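Local coordinates for protein galectin (Xenopus laevis, PDB 3WUD) that binds beta-galactosides such as lactose through a carbohydrate-binding pocket on one sheet of its beta-sandwich, as a skin galectin related to galectin-1, at residues N64-E68 with N69-T73. Sequence-based numbering, arbitrary orientation.
Sequences NSKEE and NSWGT. With GAL (beta-D-galactopyranose), chain B.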
loop_
_atom_site.group_PDB
_atom_site.type_symbol
_atom_site.label_atom_id
_atom_site.label_comp_id
_atom_site.label_asym_id
_atom_site.label_seq_id
_atom_site.Cartn_x
_atom_site.Cartn_y
_atom_site.Cartn_z
ATOM N N ASN A 64 -16.399 13.231 4.165
ATOM C CA ASN A 64 -16.318 13.926 5.418
ATOM C C ASN A 64 -14.898 13.888 5.944
ATOM O O ASN A 64 -14.051 13.220 5.403
ATOM C CB ASN A 64 -17.241 13.233 6.438
ATOM C CG ASN A 64 -17.745 14.203 7.524
ATOM O OD1 ASN A 64 -17.191 15.222 7.762
ATOM N ND2 ASN A 64 -18.735 13.808 8.252
ATOM N N SER A 65 -14.632 14.660 6.958
ATOM C CA SER A 65 -13.387 14.623 7.703
ATOM C C SER A 65 -13.604 13.942 9.018
ATOM O O SER A 65 -14.747 13.900 9.524
ATOM C CB SER A 65 -12.881 16.065 7.953
ATOM O OG SER A 65 -13.809 16.888 8.668
ATOM N N LYS A 66 -12.532 13.553 9.695
ATOM C CA LYS A 66 -12.675 13.026 11.034
ATOM C C LYS A 66 -11.470 13.535 11.793
ATOM O O LYS A 66 -10.350 13.221 11.412
ATOM C CB LYS A 66 -12.742 11.501 11.071
ATOM C CG LYS A 66 -13.129 10.947 12.479
ATOM C CD LYS A 66 -13.190 9.457 12.542
ATOM C CE LYS A 66 -11.873 8.807 12.311
ATOM N NZ LYS A 66 -11.810 7.418 12.824
ATOM N N GLU A 67 -11.708 14.236 12.870
ATOM C CA GLU A 67 -10.625 14.827 13.684
ATOM C C GLU A 67 -10.779 14.299 15.095
ATOM O O GLU A 67 -11.810 14.502 15.733
ATOM C CB GLU A 67 -10.776 16.325 13.667
ATOM C CG GLU A 67 -9.588 17.085 14.226
ATOM C CD GLU A 67 -9.588 18.536 13.707
ATOM O OE1 GLU A 67 -9.151 19.415 14.426
ATOM O OE2 GLU A 67 -10.042 18.787 12.551
ATOM N N GLU A 68 -9.765 13.617 15.558
ATOM C CA GLU A 68 -9.703 12.988 16.875
ATOM C C GLU A 68 -10.987 12.197 17.078
ATOM O O GLU A 68 -11.676 12.277 18.141
ATOM C CB GLU A 68 -9.399 14.033 17.991
ATOM C CG GLU A 68 -7.918 14.424 17.992
ATOM C CD GLU A 68 -6.965 13.288 18.406
ATOM O OE1 GLU A 68 -6.626 13.255 19.633
ATOM O OE2 GLU A 68 -6.526 12.440 17.564
ATOM N N ASN A 69 -11.250 11.429 16.039
ATOM C CA ASN A 69 -12.460 10.527 16.024
ATOM C C ASN A 69 -13.834 11.143 15.922
ATOM O O ASN A 69 -14.855 10.425 15.973
ATOM C CB ASN A 69 -12.445 9.534 17.147
ATOM C CG ASN A 69 -11.596 8.358 16.829
ATOM O OD1 ASN A 69 -11.538 7.917 15.663
ATOM N ND2 ASN A 69 -10.886 7.884 17.800
ATOM N N SER A 70 -13.922 12.450 15.773
ATOM C CA SER A 70 -15.175 13.154 15.548
ATOM C C SER A 70 -15.413 13.452 14.085
ATOM O O SER A 70 -14.649 14.222 13.505
ATOM C CB SER A 70 -15.140 14.536 16.258
ATOM O OG SER A 70 -15.292 14.374 17.657
ATOM N N TRP A 71 -16.518 12.953 13.510
ATOM C CA TRP A 71 -16.917 13.378 12.163
ATOM C C TRP A 71 -17.117 14.915 12.042
ATOM O O TRP A 71 -17.731 15.566 12.901
ATOM C CB TRP A 71 -18.178 12.646 11.660
ATOM C CG TRP A 71 -18.024 11.185 11.496
ATOM C CD1 TRP A 71 -18.670 10.165 12.227
ATOM C CD2 TRP A 71 -17.129 10.520 10.619
ATOM N NE1 TRP A 71 -18.225 8.962 11.800
ATOM C CE2 TRP A 71 -17.333 9.140 10.774
ATOM C CE3 TRP A 71 -16.309 10.948 9.593
ATOM C CZ2 TRP A 71 -16.608 8.188 10.028
ATOM C CZ3 TRP A 71 -15.621 10.017 8.850
ATOM C CH2 TRP A 71 -15.755 8.691 9.049
ATOM N N GLY A 72 -16.668 15.499 10.930
ATOM C CA GLY A 72 -17.020 16.842 10.562
ATOM C C GLY A 72 -18.338 16.996 9.826
ATOM O O GLY A 72 -19.250 16.188 9.981
ATOM N N THR A 73 -18.435 18.038 9.051
ATOM C CA THR A 73 -19.606 18.298 8.196
ATOM C C THR A 73 -19.543 17.496 6.876
ATOM O O THR A 73 -18.565 17.649 6.124
ATOM C CB THR A 73 -19.682 19.803 7.886
ATOM O OG1 THR A 73 -19.817 20.498 9.140
ATOM C CG2 THR A 73 -20.914 20.159 7.004
HETATM C C1 GAL B . -22.147 7.952 8.658
HETATM C C2 GAL B . -21.547 6.569 8.446
HETATM C C3 GAL B . -20.027 6.532 8.592
HETATM C C4 GAL B . -19.431 7.672 7.755
HETATM C C5 GAL B . -20.143 8.990 8.095
HETATM C C6 GAL B . -19.664 10.202 7.328
HETATM O O2 GAL B . -22.075 5.670 9.412
HETATM O O3 GAL B . -19.554 5.238 8.264
HETATM O O4 GAL B . -19.593 7.390 6.358
HETATM O O5 GAL B . -21.554 8.944 7.843
HETATM O O6 GAL B . -20.329 11.401 7.676
#
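On the hairpin of strands 60-67 and 70-77, the indole of Trp71 lies between Lys66 and the bound galactose. The C-H-bearing face of the sugar packs on one ring face, as is characteristic of galectins, with C5 over the ring centre and C4 3.7 Å from CZ2; over the opposite face runs the Lys66 chain, whose CD makes a CH-pi contact 4.3 Å from the centroid of the six-membered ring. With CG anti to the backbone N (chi1 -171°) and a bend at chi3, Lys66 runs alongside Asn69, and NZ donates a hydrogen bond to Asn69 OD1 (2.9 Å), approaching almost head-on to the carbonyl (C=O...N 167°); NZ also bonds Ser41 O. At the indole edge, Ser65 O lies 3.3 Å from Trp71 CE3. The Asn64 amide is held from both ends. Its ND2 donates almost straight to galactose O6 (2.9 Å, 172°) and also to Gly72 O, which it reaches from above the carbonyl plane, while OD1 takes the N-H of Ser65; these bonds probably fix the amide's rotation. Reciprocal Glu67-Ser70 backbone bonds close the type I' turn, Glu68 and Asn69 at its corners; beyond the non-hydrogen-bonded Lys66-Trp71 pair, Gly72 N bonds Ser65 O. Strand 70-77 is outermost in the six-stranded sheet; strand 43-51, beside 60-67, supplies His47 to the pocket.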